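PDB 2IMQ: nitrophorin Cim l NP from Cimex lectularius, which carries nitric oxide on a heme b group and releases it into the victim during feeding, causing vasodilation. Local coordinates for residues A[252-264]-A[270-282]. Sequence-based numbering, arbitrary orientation.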
loop_
_atom_site.group_PDB
_atom_site.type_symbol
_atom_site.label_atom_id
_atom_site.label_comp_id
_atom_site.label_asym_id
_atom_site.label_seq_id
_atom_site.Cartn_x
_atom_site.Cartn_y
_atom_site.Cartn_z
ATOM N N GLY A 252 -20.420 -4.930 -4.840
ATOM C CA GLY A 252 -21.212 -3.762 -5.095
ATOM C C GLY A 252 -21.267 -2.807 -3.904
ATOM O O GLY A 252 -22.118 -1.923 -3.887
ATOM N N LYS A 253 -20.361 -2.960 -2.936
ATOM C CA LYS A 253 -20.292 -2.073 -1.769
ATOM C C LYS A 253 -19.594 -0.772 -2.127
ATOM O O LYS A 253 -18.707 -0.722 -2.997
ATOM C CB LYS A 253 -19.550 -2.722 -0.645
ATOM C CG LYS A 253 -20.033 -4.051 -0.157
ATOM C CD LYS A 253 -21.451 -3.976 0.326
ATOM C CE LYS A 253 -21.831 -5.208 1.054
ATOM N NZ LYS A 253 -23.314 -5.198 1.297
ATOM N N THR A 254 -20.053 0.305 -1.511
ATOM C CA THR A 254 -19.459 1.596 -1.716
ATOM C C THR A 254 -18.171 1.745 -0.906
ATOM O O THR A 254 -18.179 1.489 0.292
ATOM C CB THR A 254 -20.454 2.697 -1.322
ATOM O OG1 THR A 254 -21.621 2.563 -2.121
ATOM C CG2 THR A 254 -19.895 4.110 -1.620
ATOM N N ILE A 255 -17.090 2.166 -1.580
ATOM C CA ILE A 255 -15.817 2.523 -0.937
ATOM C C ILE A 255 -15.540 3.935 -1.396
ATOM O O ILE A 255 -15.402 4.185 -2.580
ATOM C CB ILE A 255 -14.663 1.567 -1.347
ATOM C CG1 ILE A 255 -14.961 0.135 -0.937
ATOM C CG2 ILE A 255 -13.336 2.049 -0.776
ATOM C CD1 ILE A 255 -14.044 -0.942 -1.537
ATOM N N GLN A 256 -15.509 4.853 -0.443
ATOM C CA GLN A 256 -15.312 6.241 -0.710
ATOM C C GLN A 256 -13.966 6.707 -0.169
ATOM O O GLN A 256 -13.774 6.804 1.040
ATOM C CB GLN A 256 -16.425 7.059 -0.043
ATOM C CG GLN A 256 -16.243 8.542 -0.307
ATOM C CD GLN A 256 -16.161 8.860 -1.784
ATOM O OE1 GLN A 256 -15.167 9.457 -2.249
ATOM N NE2 GLN A 256 -17.173 8.446 -2.536
ATOM N N PRO A 257 -13.007 7.036 -1.056
ATOM C CA PRO A 257 -11.818 7.672 -0.564
ATOM C C PRO A 257 -12.147 9.043 0.049
ATOM O O PRO A 257 -12.895 9.835 -0.517
ATOM C CB PRO A 257 -10.941 7.859 -1.812
ATOM C CG PRO A 257 -11.610 7.139 -2.854
ATOM C CD PRO A 257 -12.975 6.820 -2.512
ATOM N N LEU A 258 -11.567 9.313 1.199
ATOM C CA LEU A 258 -11.648 10.600 1.865
ATOM C C LEU A 258 -10.479 11.487 1.582
ATOM O O LEU A 258 -10.635 12.703 1.423
ATOM C CB LEU A 258 -11.780 10.381 3.393
ATOM C CG LEU A 258 -12.866 9.384 3.795
ATOM C CD1 LEU A 258 -12.847 9.061 5.262
ATOM C CD2 LEU A 258 -14.245 9.883 3.320
ATOM N N SER A 259 -9.295 10.882 1.507
ATOM C CA SER A 259 -8.093 11.604 1.170
ATOM C C SER A 259 -7.050 10.605 0.698
ATOM O O SER A 259 -7.122 9.403 1.007
ATOM C CB SER A 259 -7.591 12.420 2.323
ATOM O OG SER A 259 -7.152 11.611 3.372
ATOM N N TYR A 260 -6.077 11.115 -0.025
ATOM C CA TYR A 260 -4.991 10.336 -0.633
ATOM C C TYR A 260 -3.853 11.303 -0.790
ATOM O O TYR A 260 -3.976 12.273 -1.509
ATOM C CB TYR A 260 -5.472 9.793 -1.969
ATOM C CG TYR A 260 -4.578 8.835 -2.700
ATOM C CD1 TYR A 260 -3.840 7.831 -2.023
ATOM C CD2 TYR A 260 -4.496 8.859 -4.082
ATOM C CE1 TYR A 260 -3.093 6.904 -2.717
ATOM C CE2 TYR A 260 -3.753 7.903 -4.773
ATOM C CZ TYR A 260 -3.042 6.936 -4.094
ATOM O OH TYR A 260 -2.289 6.052 -4.799
ATOM N N ASN A 261 -2.801 11.105 -0.043
ATOM C CA ASN A 261 -1.697 12.022 -0.017
ATOM C C ASN A 261 -0.387 11.345 0.240
ATOM O O ASN A 261 -0.310 10.431 1.048
ATOM C CB ASN A 261 -1.871 13.027 1.149
ATOM C CG ASN A 261 -3.107 13.887 1.057
ATOM O OD1 ASN A 261 -3.085 14.954 0.462
ATOM N ND2 ASN A 261 -4.167 13.474 1.706
ATOM N N SER A 262 0.679 11.849 -0.370
ATOM C CA SER A 262 2.010 11.537 0.065
ATOM C C SER A 262 2.295 12.317 1.356
ATOM O O SER A 262 1.765 13.386 1.581
ATOM C CB SER A 262 3.036 11.922 -0.981
ATOM O OG SER A 262 2.918 13.297 -1.298
ATOM N N LEU A 263 3.156 11.730 2.156
ATOM C CA LEU A 263 3.574 12.339 3.418
ATOM C C LEU A 263 4.976 12.843 3.282
ATOM O O LEU A 263 5.987 12.177 3.530
ATOM C CB LEU A 263 3.460 11.335 4.529
ATOM C CG LEU A 263 2.106 10.691 4.706
ATOM C CD1 LEU A 263 2.179 9.705 5.856
ATOM C CD2 LEU A 263 0.995 11.700 4.908
ATOM N N THR A 264 5.035 14.098 2.874
ATOM C CA THR A 264 6.300 14.686 2.467
ATOM C C THR A 264 7.217 14.974 3.677
ATOM O O THR A 264 8.415 15.130 3.486
ATOM C CB THR A 264 6.055 15.919 1.577
ATOM O OG1 THR A 264 5.138 16.806 2.190
ATOM C CG2 THR A 264 5.345 15.473 0.239
ATOM N N GLU A 270 14.314 7.926 -0.654
ATOM C CA GLU A 270 14.072 8.350 -2.010
ATOM C C GLU A 270 12.577 8.345 -2.428
ATOM O O GLU A 270 12.221 8.977 -3.415
ATOM C CB GLU A 270 14.759 7.382 -2.952
ATOM C CG GLU A 270 16.238 7.147 -2.879
ATOM C CD GLU A 270 16.571 6.128 -3.974
ATOM O OE1 GLU A 270 15.788 5.150 -4.186
ATOM O OE2 GLU A 270 17.570 6.340 -4.653
ATOM N N HIS A 271 11.763 7.557 -1.732
ATOM C CA HIS A 271 10.315 7.539 -1.924
ATOM C C HIS A 271 9.654 8.149 -0.714
ATOM O O HIS A 271 10.111 7.980 0.435
ATOM C CB HIS A 271 9.793 6.117 -1.964
ATOM C CG HIS A 271 10.342 5.259 -3.030
ATOM N ND1 HIS A 271 9.604 4.897 -4.149
ATOM C CD2 HIS A 271 11.496 4.562 -3.083
ATOM C CE1 HIS A 271 10.320 4.049 -4.863
ATOM N NE2 HIS A 271 11.466 3.824 -4.239
ATOM N N ARG A 272 8.505 8.743 -0.893
ATOM C CA ARG A 272 7.699 9.257 0.197
ATOM C C ARG A 272 6.533 8.315 0.437
ATOM O O ARG A 272 5.901 7.838 -0.508
ATOM C CB ARG A 272 7.171 10.648 -0.138
ATOM C CG ARG A 272 8.269 11.660 -0.498
ATOM C CD ARG A 272 9.137 11.970 0.694
ATOM N NE ARG A 272 10.594 11.872 0.498
ATOM C CZ ARG A 272 11.416 12.877 0.263
ATOM N NH1 ARG A 272 10.963 14.124 0.095
ATOM N NH2 ARG A 272 12.719 12.645 0.200
ATOM N N PRO A 273 6.173 8.104 1.701
ATOM C CA PRO A 273 5.017 7.252 2.029
ATOM C C PRO A 273 3.735 7.837 1.520
ATOM O O PRO A 273 3.604 9.075 1.408
ATOM C CB PRO A 273 5.023 7.160 3.559
ATOM C CG PRO A 273 6.052 8.046 4.030
ATOM C CD PRO A 273 6.800 8.630 2.921
ATOM N N VAL A 274 2.761 6.973 1.249
ATOM C CA VAL A 274 1.488 7.368 0.762
ATOM C C VAL A 274 0.397 6.863 1.668
ATOM O O VAL A 274 0.312 5.659 1.928
ATOM C CB VAL A 274 1.298 6.912 -0.700
ATOM C CG1 VAL A 274 -0.105 7.157 -1.178
ATOM C CG2 VAL A 274 2.209 7.660 -1.634
ATOM N N LEU A 275 -0.440 7.786 2.150
ATOM C CA LEU A 275 -1.491 7.523 3.080
ATOM C C LEU A 275 -2.859 7.724 2.435
ATOM O O LEU A 275 -3.126 8.804 1.867
ATOM C CB LEU A 275 -1.341 8.511 4.249
ATOM C CG LEU A 275 -2.428 8.529 5.298
ATOM C CD1 LEU A 275 -2.557 7.160 6.029
ATOM C CD2 LEU A 275 -2.155 9.603 6.272
ATOM N N ALA A 276 -3.703 6.713 2.505
ATOM C CA ALA A 276 -5.044 6.813 2.002
ATOM C C ALA A 276 -6.002 6.579 3.142
ATOM O O ALA A 276 -5.731 5.789 4.039
ATOM C CB ALA A 276 -5.331 5.829 0.854
ATOM N N LYS A 277 -7.122 7.246 3.062
ATOM C CA LYS A 277 -8.176 7.159 4.056
ATOM C C LYS A 277 -9.452 6.925 3.296
ATOM O O LYS A 277 -9.752 7.620 2.323
ATOM C CB LYS A 277 -8.297 8.431 4.926
ATOM C CG LYS A 277 -7.017 8.844 5.601
ATOM C CD LYS A 277 -7.189 10.125 6.432
ATOM C CE LYS A 277 -5.875 10.598 6.984
ATOM N NZ LYS A 277 -6.112 11.813 7.845
ATOM N N PHE A 278 -10.214 5.929 3.745
ATOM C CA PHE A 278 -11.471 5.538 3.083
ATOM C C PHE A 278 -12.578 5.410 4.086
ATOM O O PHE A 278 -12.331 5.056 5.232
ATOM C CB PHE A 278 -11.314 4.159 2.441
ATOM C CG PHE A 278 -10.175 4.058 1.480
ATOM C CD1 PHE A 278 -8.928 3.653 1.923
ATOM C CD2 PHE A 278 -10.380 4.265 0.133
ATOM C CE1 PHE A 278 -7.873 3.522 1.021
ATOM C CE2 PHE A 278 -9.283 4.087 -0.777
ATOM C CZ PHE A 278 -8.057 3.762 -0.284
ATOM N N ARG A 279 -13.784 5.577 3.584
ATOM C CA ARG A 279 -14.985 5.210 4.321
ATOM C C ARG A 279 -15.722 4.152 3.500
ATOM O O ARG A 279 -15.991 4.375 2.329
ATOM C CB ARG A 279 -15.847 6.411 4.519
ATOM C CG ARG A 279 -17.154 6.199 5.239
ATOM C CD ARG A 279 -17.952 7.508 5.318
ATOM N NE ARG A 279 -17.195 8.540 6.013
ATOM C CZ ARG A 279 -17.164 9.826 5.681
ATOM N NH1 ARG A 279 -17.836 10.283 4.622
ATOM N NH2 ARG A 279 -16.434 10.669 6.409
ATOM N N VAL A 280 -15.953 2.990 4.098
ATOM C CA VAL A 280 -16.690 1.918 3.440
ATOM C C VAL A 280 -18.085 1.778 4.019
ATOM O O VAL A 280 -18.276 2.006 5.217
ATOM C CB VAL A 280 -15.913 0.574 3.483
ATOM C CG1 VAL A 280 -14.487 0.769 2.993
ATOM C CG2 VAL A 280 -15.909 -0.054 4.810
ATOM N N THR A 281 -19.046 1.462 3.155
ATOM C CA THR A 281 -20.465 1.324 3.565
ATOM C C THR A 281 -20.804 -0.142 3.550
ATOM O O THR A 281 -20.737 -0.811 2.528
ATOM C CB THR A 281 -21.353 2.133 2.616
ATOM O OG1 THR A 281 -20.958 3.505 2.684
ATOM C CG2 THR A 281 -22.826 2.099 3.039
ATOM N N LEU A 282 -21.129 -0.689 4.707
ATOM C CA LEU A 282 -21.387 -2.126 4.826
ATOM C C LEU A 282 -22.697 -2.570 4.173
ATOM O O LEU A 282 -22.849 -3.728 3.770
ATOM C CB LEU A 282 -21.459 -2.521 6.283
ATOM C CG LEU A 282 -20.132 -2.609 7.028
ATOM C CD1 LEU A 282 -19.399 -1.320 7.020
ATOM C CD2 LEU A 282 -20.314 -3.093 8.488
ATOM O OXT LEU A 282 -23.624 -1.773 4.042
HETATM O O HOH W 1 -22.203 -0.190 0.271
HETATM O O HOH W 2 -4.470 10.916 3.214
HETATM O O HOH W 3 -6.807 13.524 5.499
#
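Tyr260 lays its ring against Val274 and Ala276 on the packed face of an antiparallel pair, strands 255-262 and 274-281, whose short axes run at 150°. Its CE1 comes within 3.4 Å of Val274 CG1, while CD1 meets the Ala276 methyl. With CG anti to the backbone N (chi1 -173°), the ring leans across towards the neighbouring strand and out of the sheet, and its hydroxyl is hydrogen-bonded to Glu215 and to the backbone N of Ala245. Further along the same face, Ile255 CG2 touches Phe278 CD2 at 3.8 Å, an atom that Pro257 also approaches, and Ile255 lies side by side with Val280. Phe165, Phe167 and Tyr247 of the second sheet close over this row.

The other face, bearing Ser259, Asn261, Lys277 and Arg279, is looser and wetter. From the bulge, Leu258 reaches Arg279 and crosses it at about a right angle, setting CD2 over the centre of one guanidinium face, 3.7 Å above its plane. Ser259 OG rests on the extended aliphatic chain of Lys277, 3.4 Å from CD, and binds two waters: one also reaches Asn261 ND2 and Leu275 O, the other Lys277 NZ, which makes a salt bridge with Glu35. The exception is the turn end, where both methyls of Leu263 rest on CB of buried Leu275.

The ladder is interrupted where Leu258 and Ser259 both face Lys277. Lys277 O takes a 2.7 Å bond from Leu258 N and a weak one of 3.4 Å from Ser259 N, a classic beta bulge that shifts the register by one. Near the C-terminus, Lys253 NZ donates to Leu282 O at 2.9 Å. The two strands form a beta hairpin at one edge of a mixed sheet, with 274-281 bonded on to strand 6-17, within the two-sheet beta sandwich of the DNase I-like fold.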